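Side-chain contacts in tryptophan halogenase (Shewanella frigidimarina, PDB 2PYX), which probably acts as an FAD-dependent halogenase of the monooxygenase type, adding halogen to tryptophan or a related aromatic substrate: residues Ala140-Gln145 and Phe465-Tyr470; Gln120-Cys125 and Pro484-Leu489; Phe88-Arg93 and Val146-Gly151; His163-Tyr168 and Gln502-Asn507; Phe113-Gly118 and Leu459-Ser464. All coordinates share one frame; numbering follows the deposited sequence.

How the contacts relate
Contact 1 is the buried one of the five, all three of its touching residues being enclosed; contact 2 lies at the surface, about 31 Å from the centre of the chain to its own centre, and contacts 3, 4 and 5 are partly buried. Helix 144-149 serves contacts 1 and 3, helix 462-471 contacts 1 and 5, and helix 484-507 contacts 2 and 4. Contact 1 packs Val141 and Cys142 on Tyr467, whose hydroxyl bonds Ser114 O. Contacts 2 and 5 rest mainly on apolar carbons, whereas contacts 3 and 4 set methyl groups against Gln90 and Asn166, amides bonded elsewhere. Gln144 NE2 bonds both Gln90 OE1 of contact 3 and Asn167 O of contact 4.

Contact 1. Residues Ala140-Gln145 and Phe465-Tyr470; sequences AVCSQQ and FQYVLY
Tyr467 reaches from helix 462-471 toward Val141 and Cys142, and only the far end of its ring makes the contact. The tyrosine CB does not point at the other segment; with CG anti to the carbonyl carbon (chi1 -78°), the ring swings out so that its hydroxyl end leads. Val141 CG2 approaches this ring obliquely and lies 3.9 Å from Tyr467 CE1. The same methyl is 4.0 Å from Tyr467 OH. Next along the chain, Cys142 CB stands 3.8 Å from Tyr467 OH, a packing distance rather than a bond. No hydrogen bond crosses between the segments: the buried hydroxyl instead donates to Ser114 O in the loop after strand 108-112, which fixes where the ring ends. Val141 and Cys142 thus wall the hydroxyl end while a third segment satisfies it. This is a helix side chain packed on the C-terminal end of helix 137-141 and the loop that follows it, and the Tyr467 side chain lies about 8 Å from that of Glu361 of the predicted tryptophan site.

Contact 2. Residues Gln120-Cys125 and Pro484-Leu489; sequences QELDLC and PSMQQL
Leu122 and Leu489 share one side-chain setting, CG anti to the backbone N (chi1 -175° and 178°), and from facing backbones this extends each toward the other. The two slide past one another in opposite directions: Leu489 CD2 lies 4.0 Å from Leu122 CB, and Leu122 CD2 is 4.0 Å from Leu489 CG. One turn earlier, Leu122 CD2 also rests 3.7 Å from Met486 O. The contact joins the loop after strand 108-112 to the first turns of the long helix 484-507, at the protein surface. The loop is itself shaped by a capping bond, Cys125 N to Asp123 OD1 (3.0 Å, 152°), leading into helix 125-128, while Asp123 OD2 bonds Gln466 NE2. Cutting Leu489 back to an alanine removes the methyl that meets Leu122 CB and the branch beside CD2, and would probably open a gap between loop and helix. Glu121 reaches Leu489 with its carboxylate, OE1 3.9 Å from Leu489 CD1. Selenomethionine Met486, modelled in two conformers, offers its SE 4.0 Å from Leu122 CD1 in one of them.

Contact 3. Residues Phe88-Arg93 and Val146-Gly151; sequences FKQGSR and VLTQLG
Several groups crowd round Thr148 OG1: it donates to Gln144 O one turn earlier, has a weak bond to Gln145 O, and faces Arg93 NH2. That last approach is 2.7 Å from NH2 to OG1, at the guanidinium edge near its plane, but the angle is too poor for a hydrogen bond, and since Arg93 has two conformers the closeness is doubtful, as is that of NH2 to Gln149 CG. Arg93 NH1 bonds Gln145 OE1. The threonine's chi1 of 60° turns OG1 back to its own helix and sends CG2 against Gln90, where Thr148 CG2 lies 3.9 Å from both CB and CD. Gln90 OE1 accepts from Gln144 NE2. With an alanine in place of Thr148, the Gln90 side chain would probably lose its apolar backing and Gln144 O the hydroxyl donor. Gly151 N to Thr148 O (3.0 Å) belongs to a Schellman motif closing the helix. Helix 144-149 lies against strand 87-95, which carries the predicted active-site Lys89; Thr148 also touches Leu110 of paired strand 108-112, while Val146 and Leu147 meet helix 484-507.

Contact 4. Residues His163-Tyr168 and Gln502-Asn507; sequences HFQNNY and QALSKN
Leu504 of the long helix 484-507 packs on Gln165 and Asn166, joining the helix's late turns to the loop that leads into strand 169-172. In sequence order, Gln502 comes first: its O accepts Ser505 OG at 2.8 Å, with the donor tilted 28° from the carbonyl plane. Ala503 follows, its O accepting from two donors. Leu504 carries the contact, its CG anti to the carbonyl carbon (chi1 -71°), which spreads the two methyls over neighbouring loop side chains. Leu504 CD1 stands 3.8 Å from Asn166 ND2, while CD2 lies 3.7 Å from Gln165 OE1; both pairs cross obliquely and are packing, not bonds. The buried amide of Asn166 finds its polar partners elsewhere, ND2 at Ser143 OG and OD1 at Arg500 NH2, and Leu504 adds only van der Waals contact to ND2. Leu147 of helix 144-149 touches both Leu504 and Asn166. Finally, Lys506 N and Asn507 ND2 reach Ala503 O from opposite faces of its plane, the Asn507 amide nitrogen 2.8 Å away with an N-H...O angle of 153°.

Contact 5. Residues Phe113-Gly118 and Leu459-Ser464; sequences FSLPHG and LFPAAS
Ala463 fits its single methyl against Leu115 and Pro116, packing the loop after strand 108-112 on the first turn of helix 462-471. The two backbones come close here, with Leu115 CA 6.6 Å from Ala463 CA. The alanine CB is the bump. Its hollow is bounded on one part by the proline ring of Pro116 and on another by the Leu115 methyl CD2. Leu115 is in turn a bump for the helix segment: CG anti to the carbonyl carbon (chi1 -60°) brings the branch end round toward it, and CD2 touches both Ala463 CB and Pro461 CG, each 4.1 Å away. Pro461 leads into the helix, and its O accepts Ser464 N at 2.9 Å, so the turn that presents Ala463 is held by a backbone bond. No polar bond crosses between the segments. Exposed Leu115 covers the outer part of the contact, whereas Pro116 is buried and also touches Tyr467 of the same helix. The side chain of Pro461 lies about 9 Å from that of Glu361 of the predicted tryptophan site. Packing is tightest at the Pro116 ring, where CG is 3.9 Å and CD 3.5 Å from Ala463 CB.

Contact 1. Residues Ala140-Gln145 and Phe465-Tyr470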
# COMPACT_ATOMS: atom_id res chain seq x y z
N ALA A 140 -21.01 -12.81 0.48
CA ALA A 140 -21.98 -12.75 1.56
C ALA A 140 -21.99 -11.41 2.27
O ALA A 140 -23.04 -10.99 2.77
CB ALA A 140 -21.74 -13.86 2.56
N VAL A 141 -20.84 -10.71 2.35
CA VAL A 141 -20.71 -9.56 3.25
C VAL A 141 -20.40 -8.25 2.56
O VAL A 141 -20.37 -7.21 3.19
CB VAL A 141 -19.66 -9.76 4.37
CG1 VAL A 141 -19.93 -11.03 5.16
CG2 VAL A 141 -18.26 -9.78 3.80
N CYS A 142 -20.13 -8.27 1.26
CA CYS A 142 -19.87 -7.02 0.58
C CYS A 142 -20.42 -7.07 -0.82
O CYS A 142 -20.86 -8.11 -1.29
CB CYS A 142 -18.37 -6.64 0.58
SG CYS A 142 -17.35 -7.50 -0.69
N SER A 143 -20.50 -5.91 -1.45
CA SER A 143 -21.00 -5.84 -2.83
C SER A 143 -19.87 -5.86 -3.85
O SER A 143 -20.08 -6.13 -5.02
CB SER A 143 -21.89 -4.60 -3.04
OG SER A 143 -21.16 -3.40 -2.85
N GLN A 144 -18.64 -5.59 -3.41
CA GLN A 144 -17.53 -5.44 -4.36
C GLN A 144 -17.13 -6.68 -5.10
O GLN A 144 -16.56 -6.61 -6.19
CB GLN A 144 -16.29 -4.88 -3.64
CG GLN A 144 -16.33 -3.42 -3.58
CD GLN A 144 -15.14 -2.77 -2.88
OE1 GLN A 144 -14.63 -3.31 -1.92
NE2 GLN A 144 -14.76 -1.56 -3.33
N GLN A 145 -17.36 -7.85 -4.53
CA GLN A 145 -16.99 -9.08 -5.23
C GLN A 145 -17.75 -9.13 -6.55
O GLN A 145 -17.14 -9.20 -7.62
CB GLN A 145 -17.25 -10.34 -4.40
CG GLN A 145 -17.01 -11.69 -5.09
CD GLN A 145 -15.59 -11.84 -5.68
OE1 GLN A 145 -15.09 -10.95 -6.38
NE2 GLN A 145 -14.95 -12.95 -5.38
N PHE A 465 -7.92 -9.81 7.38
CA PHE A 465 -7.54 -11.16 7.72
C PHE A 465 -8.66 -12.12 7.41
O PHE A 465 -8.43 -13.23 6.90
CB PHE A 465 -7.10 -11.24 9.17
CG PHE A 465 -5.78 -10.57 9.43
CD1 PHE A 465 -5.72 -9.20 9.62
CD2 PHE A 465 -4.60 -11.29 9.41
CE1 PHE A 465 -4.49 -8.57 9.83
CE2 PHE A 465 -3.38 -10.68 9.60
CZ PHE A 465 -3.33 -9.31 9.82
N GLN A 466 -9.90 -11.74 7.69
CA GLN A 466 -11.04 -12.59 7.35
C GLN A 466 -11.14 -12.81 5.84
O GLN A 466 -11.37 -13.92 5.37
CB GLN A 466 -12.34 -11.94 7.85
CG GLN A 466 -12.38 -11.79 9.37
CD GLN A 466 -13.56 -10.96 9.86
OE1 GLN A 466 -14.21 -10.25 9.08
NE2 GLN A 466 -13.88 -11.10 11.16
N TYR A 467 -10.98 -11.74 5.08
CA TYR A 467 -11.13 -11.86 3.62
C TYR A 467 -10.11 -12.82 3.04
O TYR A 467 -10.42 -13.59 2.14
CB TYR A 467 -10.99 -10.52 2.93
CG TYR A 467 -12.17 -9.63 3.02
CD1 TYR A 467 -13.44 -10.05 2.57
CD2 TYR A 467 -12.04 -8.33 3.47
CE1 TYR A 467 -14.55 -9.16 2.60
CE2 TYR A 467 -13.17 -7.43 3.47
CZ TYR A 467 -14.40 -7.87 3.06
OH TYR A 467 -15.48 -6.98 3.06
N VAL A 468 -8.86 -12.74 3.51
CA VAL A 468 -7.82 -13.64 3.01
C VAL A 468 -8.03 -15.05 3.55
O VAL A 468 -8.03 -16.03 2.77
CB VAL A 468 -6.40 -13.10 3.31
CG1 VAL A 468 -5.33 -14.16 2.95
CG2 VAL A 468 -6.16 -11.83 2.51
N LEU A 469 -8.21 -15.20 4.86
CA LEU A 469 -8.33 -16.52 5.46
C LEU A 469 -9.46 -17.31 4.79
O LEU A 469 -9.29 -18.47 4.41
CB LEU A 469 -8.59 -16.38 6.96
CG LEU A 469 -8.43 -17.60 7.85
CD1 LEU A 469 -7.00 -18.09 7.90
CD2 LEU A 469 -8.88 -17.31 9.26
N TYR A 470 -10.63 -16.69 4.70
CA TYR A 470 -11.80 -17.38 4.17
C TYR A 470 -11.89 -17.30 2.66
O TYR A 470 -12.53 -18.16 2.03
CB TYR A 470 -13.07 -16.92 4.87
CG TYR A 470 -12.98 -17.22 6.35
CD1 TYR A 470 -12.74 -18.52 6.84
CD2 TYR A 470 -12.99 -16.19 7.29
CE1 TYR A 470 -12.56 -18.79 8.17
CE2 TYR A 470 -12.82 -16.47 8.65
CZ TYR A 470 -12.61 -17.74 9.10
OH TYR A 470 -12.42 -18.01 10.43

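Contact 2. Residues Gln120-Cys125 and Pro484-Leu489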
# COMPACT_ATOMS: atom_id res chain seq x y z
N GLN A 120 -20.53 -1.97 11.94
CA GLN A 120 -20.77 -1.20 13.17
C GLN A 120 -21.82 -1.86 14.07
O GLN A 120 -21.93 -1.51 15.26
CB GLN A 120 -21.18 0.23 12.83
CG GLN A 120 -20.03 1.06 12.26
N GLU A 121 -22.61 -2.77 13.53
CA GLU A 121 -23.67 -3.45 14.27
C GLU A 121 -23.33 -4.88 14.71
O GLU A 121 -23.77 -5.30 15.77
CB GLU A 121 -24.91 -3.53 13.43
CG GLU A 121 -25.43 -2.18 12.98
CD GLU A 121 -26.66 -2.33 12.14
OE1 GLU A 121 -27.66 -2.87 12.66
OE2 GLU A 121 -26.63 -1.93 10.96
N LEU A 122 -22.61 -5.62 13.87
CA LEU A 122 -22.37 -7.04 14.08
C LEU A 122 -21.28 -7.50 13.11
O LEU A 122 -21.28 -7.10 11.96
CB LEU A 122 -23.63 -7.86 13.81
CG LEU A 122 -23.58 -9.37 14.10
CD1 LEU A 122 -23.38 -9.62 15.60
CD2 LEU A 122 -24.81 -10.05 13.60
N ASP A 123 -20.35 -8.30 13.61
CA ASP A 123 -19.33 -8.93 12.78
C ASP A 123 -19.97 -10.16 12.15
O ASP A 123 -20.18 -11.19 12.81
CB ASP A 123 -18.10 -9.29 13.62
CG ASP A 123 -17.00 -9.96 12.83
OD1 ASP A 123 -17.24 -10.36 11.69
OD2 ASP A 123 -15.89 -10.10 13.38
N LEU A 124 -20.24 -10.09 10.85
CA LEU A 124 -20.95 -11.16 10.15
C LEU A 124 -20.15 -12.45 9.95
O LEU A 124 -20.72 -13.50 9.67
CB LEU A 124 -21.40 -10.68 8.78
CG LEU A 124 -22.54 -9.64 8.73
CD1 LEU A 124 -22.85 -9.24 7.31
CD2 LEU A 124 -23.78 -10.22 9.40
N CYS A 125 -18.82 -12.35 10.03
CA CYS A 125 -18.00 -13.48 9.68
C CYS A 125 -18.42 -14.81 10.33
O CYS A 125 -18.65 -15.78 9.61
CB CYS A 125 -16.53 -13.12 9.91
SG CYS A 125 -15.35 -14.38 9.40
N PRO A 484 -30.16 -16.58 18.99
CA PRO A 484 -31.15 -16.32 17.95
C PRO A 484 -31.32 -14.85 17.53
O PRO A 484 -31.47 -14.60 16.32
CB PRO A 484 -32.45 -16.84 18.58
CG PRO A 484 -31.97 -18.02 19.42
CD PRO A 484 -30.68 -17.49 20.03
N SER A 485 -31.28 -13.91 18.46
CA SER A 485 -31.44 -12.50 18.13
C SER A 485 -30.34 -12.05 17.16
O SER A 485 -30.60 -11.28 16.21
CB SER A 485 -31.44 -11.61 19.37
OG SER A 485 -30.28 -11.69 20.14
N MSE A 486 -29.13 -12.56 17.38
CA MSE A 486 -27.97 -12.17 16.58
C MSE A 486 -28.00 -12.88 15.23
O MSE A 486 -27.63 -12.31 14.21
CB MSE A 486 -26.66 -12.50 17.30
CG MSE A 486 -26.44 -11.78 18.61
SE MSE A 486 -26.08 -9.86 18.53
CE MSE A 486 -25.50 -9.68 20.41
N GLN A 487 -28.42 -14.14 15.22
CA GLN A 487 -28.66 -14.83 13.99
C GLN A 487 -29.64 -14.04 13.13
O GLN A 487 -29.47 -13.91 11.91
CB GLN A 487 -29.23 -16.21 14.25
CG GLN A 487 -29.41 -17.01 13.02
CD GLN A 487 -28.09 -17.29 12.35
OE1 GLN A 487 -27.15 -17.75 13.00
NE2 GLN A 487 -27.99 -16.99 11.04
N GLN A 488 -30.70 -13.53 13.77
CA GLN A 488 -31.73 -12.76 13.07
C GLN A 488 -31.18 -11.43 12.54
O GLN A 488 -31.48 -11.07 11.41
CB GLN A 488 -32.94 -12.55 13.98
CG GLN A 488 -33.66 -13.87 14.32
CD GLN A 488 -34.38 -13.83 15.68
OE1 GLN A 488 -34.63 -12.76 16.25
NE2 GLN A 488 -34.69 -15.01 16.21
N LEU A 489 -30.38 -10.73 13.33
CA LEU A 489 -29.68 -9.51 12.89
C LEU A 489 -28.78 -9.84 11.70
O LEU A 489 -28.85 -9.20 10.65
CB LEU A 489 -28.84 -8.92 14.00
CG LEU A 489 -28.04 -7.67 13.67
CD1 LEU A 489 -28.87 -6.58 12.97
CD2 LEU A 489 -27.40 -7.15 14.89

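Contact 3. Residues Phe88-Arg93 and Val146-Gly151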
# COMPACT_ATOMS: atom_id res chain seq x y z
N PHE A 88 -9.28 3.60 -10.73
CA PHE A 88 -9.79 3.25 -9.41
C PHE A 88 -9.44 1.83 -9.07
O PHE A 88 -9.66 0.94 -9.87
CB PHE A 88 -11.31 3.42 -9.36
CG PHE A 88 -11.75 4.79 -9.78
CD1 PHE A 88 -11.57 5.88 -8.95
CD2 PHE A 88 -12.28 4.99 -11.03
CE1 PHE A 88 -11.95 7.14 -9.38
CE2 PHE A 88 -12.64 6.25 -11.46
CZ PHE A 88 -12.48 7.31 -10.64
N LYS A 89 -8.95 1.63 -7.84
CA LYS A 89 -8.61 0.29 -7.34
C LYS A 89 -9.55 -0.03 -6.17
O LYS A 89 -9.60 0.72 -5.21
CB LYS A 89 -7.17 0.29 -6.85
CG LYS A 89 -6.74 -0.98 -6.13
CD LYS A 89 -5.35 -0.86 -5.56
CE LYS A 89 -5.03 -2.04 -4.68
NZ LYS A 89 -3.78 -1.76 -3.92
N GLN A 90 -10.24 -1.15 -6.23
CA GLN A 90 -11.20 -1.58 -5.20
C GLN A 90 -10.76 -2.76 -4.35
O GLN A 90 -11.54 -3.27 -3.54
CB GLN A 90 -12.56 -1.86 -5.86
CG GLN A 90 -13.20 -0.59 -6.35
CD GLN A 90 -14.57 -0.84 -6.91
OE1 GLN A 90 -15.52 -1.11 -6.16
NE2 GLN A 90 -14.68 -0.78 -8.23
N GLY A 91 -9.50 -3.17 -4.53
CA GLY A 91 -8.89 -4.25 -3.76
C GLY A 91 -7.93 -5.04 -4.61
O GLY A 91 -7.41 -4.54 -5.61
N SER A 92 -7.63 -6.26 -4.15
CA SER A 92 -6.75 -7.21 -4.82
C SER A 92 -7.49 -8.51 -5.05
O SER A 92 -8.11 -9.04 -4.14
CB SER A 92 -5.51 -7.52 -3.98
OG SER A 92 -4.68 -6.38 -3.80
N ARG A 93 -7.42 -8.98 -6.30
CA ARG A 93 -7.97 -10.28 -6.63
C ARG A 93 -6.84 -11.27 -6.81
O ARG A 93 -5.91 -11.03 -7.59
CB ARG A 93 -8.81 -10.26 -7.89
CG ARG A 93 -9.57 -11.58 -8.11
CD ARG A 93 -10.45 -11.52 -9.32
NE ARG A 93 -11.41 -10.42 -9.25
CZ ARG A 93 -12.51 -10.42 -8.51
NH1 ARG A 93 -12.80 -11.46 -7.76
NH2 ARG A 93 -13.32 -9.37 -8.51
N VAL A 146 -19.07 -9.01 -6.46
CA VAL A 146 -19.93 -9.03 -7.64
C VAL A 146 -19.65 -7.84 -8.56
O VAL A 146 -19.53 -8.03 -9.77
CB VAL A 146 -21.42 -9.08 -7.22
CG1 VAL A 146 -22.31 -8.85 -8.42
CG2 VAL A 146 -21.73 -10.43 -6.55
N LEU A 147 -19.50 -6.64 -8.01
CA LEU A 147 -19.35 -5.45 -8.82
C LEU A 147 -18.01 -5.42 -9.56
O LEU A 147 -17.94 -5.04 -10.72
CB LEU A 147 -19.54 -4.20 -7.96
CG LEU A 147 -20.92 -4.13 -7.28
CD1 LEU A 147 -21.01 -3.03 -6.23
CD2 LEU A 147 -22.02 -3.92 -8.29
N THR A 148 -16.94 -5.82 -8.90
CA THR A 148 -15.63 -5.84 -9.54
C THR A 148 -15.55 -6.95 -10.60
O THR A 148 -14.87 -6.78 -11.60
CB THR A 148 -14.47 -5.92 -8.51
OG1 THR A 148 -14.61 -7.11 -7.75
CG2 THR A 148 -14.47 -4.71 -7.61
N GLN A 149 -16.24 -8.07 -10.36
CA GLN A 149 -16.31 -9.13 -11.38
C GLN A 149 -16.92 -8.58 -12.68
O GLN A 149 -16.55 -8.97 -13.80
CB GLN A 149 -17.11 -10.31 -10.86
CG GLN A 149 -16.32 -11.15 -9.86
CD GLN A 149 -17.16 -12.23 -9.15
OE1 GLN A 149 -16.60 -13.21 -8.65
NE2 GLN A 149 -18.48 -12.05 -9.12
N LEU A 150 -17.85 -7.66 -12.51
CA LEU A 150 -18.51 -6.98 -13.64
C LEU A 150 -17.74 -5.79 -14.22
O LEU A 150 -18.24 -5.11 -15.12
CB LEU A 150 -19.86 -6.49 -13.16
CG LEU A 150 -20.89 -7.58 -12.87
CD1 LEU A 150 -22.07 -6.98 -12.19
CD2 LEU A 150 -21.32 -8.27 -14.18
N GLY A 151 -16.55 -5.51 -13.69
CA GLY A 151 -15.72 -4.42 -14.16
C GLY A 151 -16.25 -3.04 -13.83
O GLY A 151 -15.92 -2.06 -14.52

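Contact 4. Residues His163-Tyr168 and Gln502-Asn507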
# COMPACT_ATOMS: atom_id res chain seq x y z
N HIS A 163 -15.49 11.04 -2.60
CA HIS A 163 -16.59 10.26 -2.08
C HIS A 163 -16.81 9.01 -2.90
O HIS A 163 -16.26 8.87 -3.99
CB HIS A 163 -17.88 11.10 -1.98
CG HIS A 163 -17.82 12.12 -0.90
ND1 HIS A 163 -18.58 12.01 0.24
CD2 HIS A 163 -17.04 13.22 -0.75
CE1 HIS A 163 -18.30 13.03 1.04
NE2 HIS A 163 -17.37 13.77 0.47
N PHE A 164 -17.63 8.11 -2.38
CA PHE A 164 -17.74 6.81 -2.97
C PHE A 164 -19.05 6.13 -2.69
O PHE A 164 -19.71 6.45 -1.70
CB PHE A 164 -16.55 5.92 -2.53
CG PHE A 164 -16.44 5.71 -1.05
CD1 PHE A 164 -17.20 4.73 -0.42
CD2 PHE A 164 -15.57 6.47 -0.28
CE1 PHE A 164 -17.09 4.52 0.96
CE2 PHE A 164 -15.48 6.26 1.10
CZ PHE A 164 -16.22 5.28 1.70
N GLN A 165 -19.38 5.18 -3.57
CA GLN A 165 -20.40 4.19 -3.31
C GLN A 165 -19.81 2.95 -2.66
O GLN A 165 -20.39 2.40 -1.73
CB GLN A 165 -21.18 3.92 -4.59
CG GLN A 165 -22.05 5.15 -4.90
CD GLN A 165 -22.60 5.16 -6.30
OE1 GLN A 165 -23.72 4.72 -6.55
NE2 GLN A 165 -21.81 5.65 -7.23
N ASN A 166 -18.62 2.56 -3.10
CA ASN A 166 -17.83 1.53 -2.41
C ASN A 166 -16.40 2.06 -2.26
O ASN A 166 -15.92 2.76 -3.14
CB ASN A 166 -17.79 0.22 -3.17
CG ASN A 166 -19.00 -0.65 -2.92
OD1 ASN A 166 -19.42 -0.83 -1.78
ND2 ASN A 166 -19.52 -1.25 -3.97
N ASN A 167 -15.74 1.76 -1.14
CA ASN A 167 -14.42 2.36 -0.85
C ASN A 167 -13.40 1.98 -1.91
O ASN A 167 -13.41 0.86 -2.44
CB ASN A 167 -13.91 1.95 0.54
CG ASN A 167 -12.94 2.96 1.16
OD1 ASN A 167 -12.64 3.99 0.57
ND2 ASN A 167 -12.50 2.68 2.39
N TYR A 168 -12.51 2.91 -2.18
CA TYR A 168 -11.54 2.76 -3.23
C TYR A 168 -10.26 3.49 -2.94
O TYR A 168 -10.24 4.46 -2.19
CB TYR A 168 -12.09 3.23 -4.58
CG TYR A 168 -12.31 4.72 -4.74
CD1 TYR A 168 -13.52 5.31 -4.36
CD2 TYR A 168 -11.35 5.54 -5.30
CE1 TYR A 168 -13.73 6.66 -4.51
CE2 TYR A 168 -11.55 6.88 -5.46
CZ TYR A 168 -12.74 7.46 -5.05
OH TYR A 168 -12.94 8.82 -5.22
N GLN A 502 -27.33 -5.81 -5.66
CA GLN A 502 -28.17 -5.83 -6.85
C GLN A 502 -28.40 -4.41 -7.36
O GLN A 502 -28.30 -4.18 -8.56
CB GLN A 502 -29.48 -6.57 -6.55
CG GLN A 502 -30.42 -6.65 -7.74
CD GLN A 502 -30.13 -7.84 -8.66
OE1 GLN A 502 -28.98 -8.29 -8.80
NE2 GLN A 502 -31.18 -8.34 -9.30
N ALA A 503 -28.69 -3.48 -6.45
CA ALA A 503 -29.00 -2.11 -6.88
C ALA A 503 -27.77 -1.49 -7.54
O ALA A 503 -27.84 -0.94 -8.63
CB ALA A 503 -29.48 -1.27 -5.72
N LEU A 504 -26.62 -1.62 -6.89
CA LEU A 504 -25.40 -1.04 -7.45
C LEU A 504 -25.01 -1.68 -8.76
O LEU A 504 -24.46 -1.01 -9.65
CB LEU A 504 -24.24 -1.16 -6.45
CG LEU A 504 -24.36 -0.25 -5.24
CD1 LEU A 504 -23.30 -0.58 -4.21
CD2 LEU A 504 -24.22 1.21 -5.61
N SER A 505 -25.26 -2.98 -8.92
CA SER A 505 -24.85 -3.68 -10.13
C SER A 505 -25.56 -3.13 -11.37
O SER A 505 -25.05 -3.23 -12.48
CB SER A 505 -25.08 -5.20 -10.02
OG SER A 505 -26.46 -5.53 -10.21
N LYS A 506 -26.72 -2.54 -11.13
CA LYS A 506 -27.53 -1.97 -12.21
C LYS A 506 -27.23 -0.50 -12.49
O LYS A 506 -27.58 0.02 -13.55
CB LYS A 506 -29.00 -2.18 -11.84
CG LYS A 506 -29.30 -3.67 -11.76
CD LYS A 506 -30.69 -4.01 -11.32
CE LYS A 506 -30.89 -5.52 -11.39
NZ LYS A 506 -30.49 -6.13 -12.71
N ASN A 507 -26.52 0.18 -11.60
CA ASN A 507 -26.37 1.61 -11.72
C ASN A 507 -24.94 2.13 -11.92
O ASN A 507 -24.74 3.19 -12.51
CB ASN A 507 -27.09 2.20 -10.53
CG ASN A 507 -28.61 2.07 -10.69
OD1 ASN A 507 -29.21 2.75 -11.55
ND2 ASN A 507 -29.23 1.15 -9.93

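Contact 5. Residues Phe113-Gly118 and Leu459-Ser464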
# COMPACT_ATOMS: atom_id res chain seq x y z
N PHE A 113 -11.59 -3.58 -0.64
CA PHE A 113 -11.39 -2.46 0.28
C PHE A 113 -12.63 -2.16 1.17
O PHE A 113 -12.47 -1.63 2.30
CB PHE A 113 -10.97 -1.18 -0.45
CG PHE A 113 -9.54 -1.18 -0.94
CD1 PHE A 113 -8.54 -1.79 -0.18
CD2 PHE A 113 -9.19 -0.48 -2.08
CE1 PHE A 113 -7.24 -1.77 -0.63
CE2 PHE A 113 -7.89 -0.43 -2.53
CZ PHE A 113 -6.90 -1.07 -1.76
N SER A 114 -13.83 -2.52 0.71
CA SER A 114 -15.03 -2.29 1.50
C SER A 114 -15.02 -3.17 2.73
O SER A 114 -14.69 -4.36 2.65
CB SER A 114 -16.28 -2.66 0.72
OG SER A 114 -16.67 -1.69 -0.21
N LEU A 115 -15.41 -2.63 3.88
CA LEU A 115 -15.59 -3.46 5.08
C LEU A 115 -16.88 -4.26 4.99
O LEU A 115 -17.83 -3.86 4.31
CB LEU A 115 -15.58 -2.62 6.35
CG LEU A 115 -14.30 -1.83 6.61
CD1 LEU A 115 -14.50 -0.94 7.81
CD2 LEU A 115 -13.13 -2.75 6.84
N PRO A 116 -16.93 -5.39 5.71
CA PRO A 116 -18.13 -6.21 5.72
C PRO A 116 -19.36 -5.42 6.09
O PRO A 116 -19.30 -4.58 6.97
CB PRO A 116 -17.80 -7.24 6.79
CG PRO A 116 -16.31 -7.44 6.63
CD PRO A 116 -15.83 -6.04 6.47
N HIS A 117 -20.45 -5.69 5.40
CA HIS A 117 -21.68 -4.93 5.63
C HIS A 117 -22.14 -5.04 7.07
O HIS A 117 -22.06 -6.11 7.68
CB HIS A 117 -22.76 -5.44 4.73
CG HIS A 117 -23.98 -4.58 4.73
ND1 HIS A 117 -24.05 -3.40 4.02
CD2 HIS A 117 -25.20 -4.76 5.29
CE1 HIS A 117 -25.25 -2.86 4.20
NE2 HIS A 117 -25.97 -3.68 4.95
N GLY A 118 -22.63 -3.93 7.60
CA GLY A 118 -23.11 -3.86 8.99
C GLY A 118 -22.06 -4.00 10.06
O GLY A 118 -22.38 -4.34 11.19
N LEU A 459 -2.88 -0.87 10.51
CA LEU A 459 -2.87 -0.71 9.07
C LEU A 459 -3.91 -1.61 8.41
O LEU A 459 -4.64 -1.15 7.53
CB LEU A 459 -1.50 -1.08 8.50
CG LEU A 459 -0.42 -0.05 8.22
CD1 LEU A 459 0.59 -0.72 7.29
CD2 LEU A 459 -0.91 1.25 7.61
N PHE A 460 -3.95 -2.86 8.82
CA PHE A 460 -4.98 -3.80 8.35
C PHE A 460 -5.94 -4.12 9.47
O PHE A 460 -5.55 -4.62 10.52
CB PHE A 460 -4.35 -5.12 7.86
CG PHE A 460 -3.35 -4.96 6.77
CD1 PHE A 460 -3.75 -4.76 5.46
CD2 PHE A 460 -1.98 -5.06 7.03
CE1 PHE A 460 -2.80 -4.63 4.46
CE2 PHE A 460 -1.06 -4.92 6.03
CZ PHE A 460 -1.45 -4.69 4.76
N PRO A 461 -7.26 -3.94 9.23
CA PRO A 461 -8.22 -4.38 10.22
C PRO A 461 -8.44 -5.84 10.14
O PRO A 461 -8.02 -6.47 9.12
CB PRO A 461 -9.50 -3.65 9.81
CG PRO A 461 -9.40 -3.48 8.41
CD PRO A 461 -7.92 -3.37 8.06
N ALA A 462 -9.12 -6.38 11.15
CA ALA A 462 -9.45 -7.79 11.25
C ALA A 462 -10.12 -8.23 9.95
O ALA A 462 -9.90 -9.34 9.53
CB ALA A 462 -10.35 -8.09 12.44
N ALA A 463 -10.95 -7.39 9.34
CA ALA A 463 -11.66 -7.81 8.12
C ALA A 463 -10.70 -8.27 7.04
O ALA A 463 -11.02 -9.17 6.29
CB ALA A 463 -12.56 -6.73 7.58
N SER A 464 -9.56 -7.63 6.94
CA SER A 464 -8.59 -8.04 5.91
C SER A 464 -8.13 -9.46 6.12
O SER A 464 -7.98 -10.25 5.16
CB SER A 464 -7.39 -7.10 5.90
OG SER A 464 -7.77 -5.88 5.28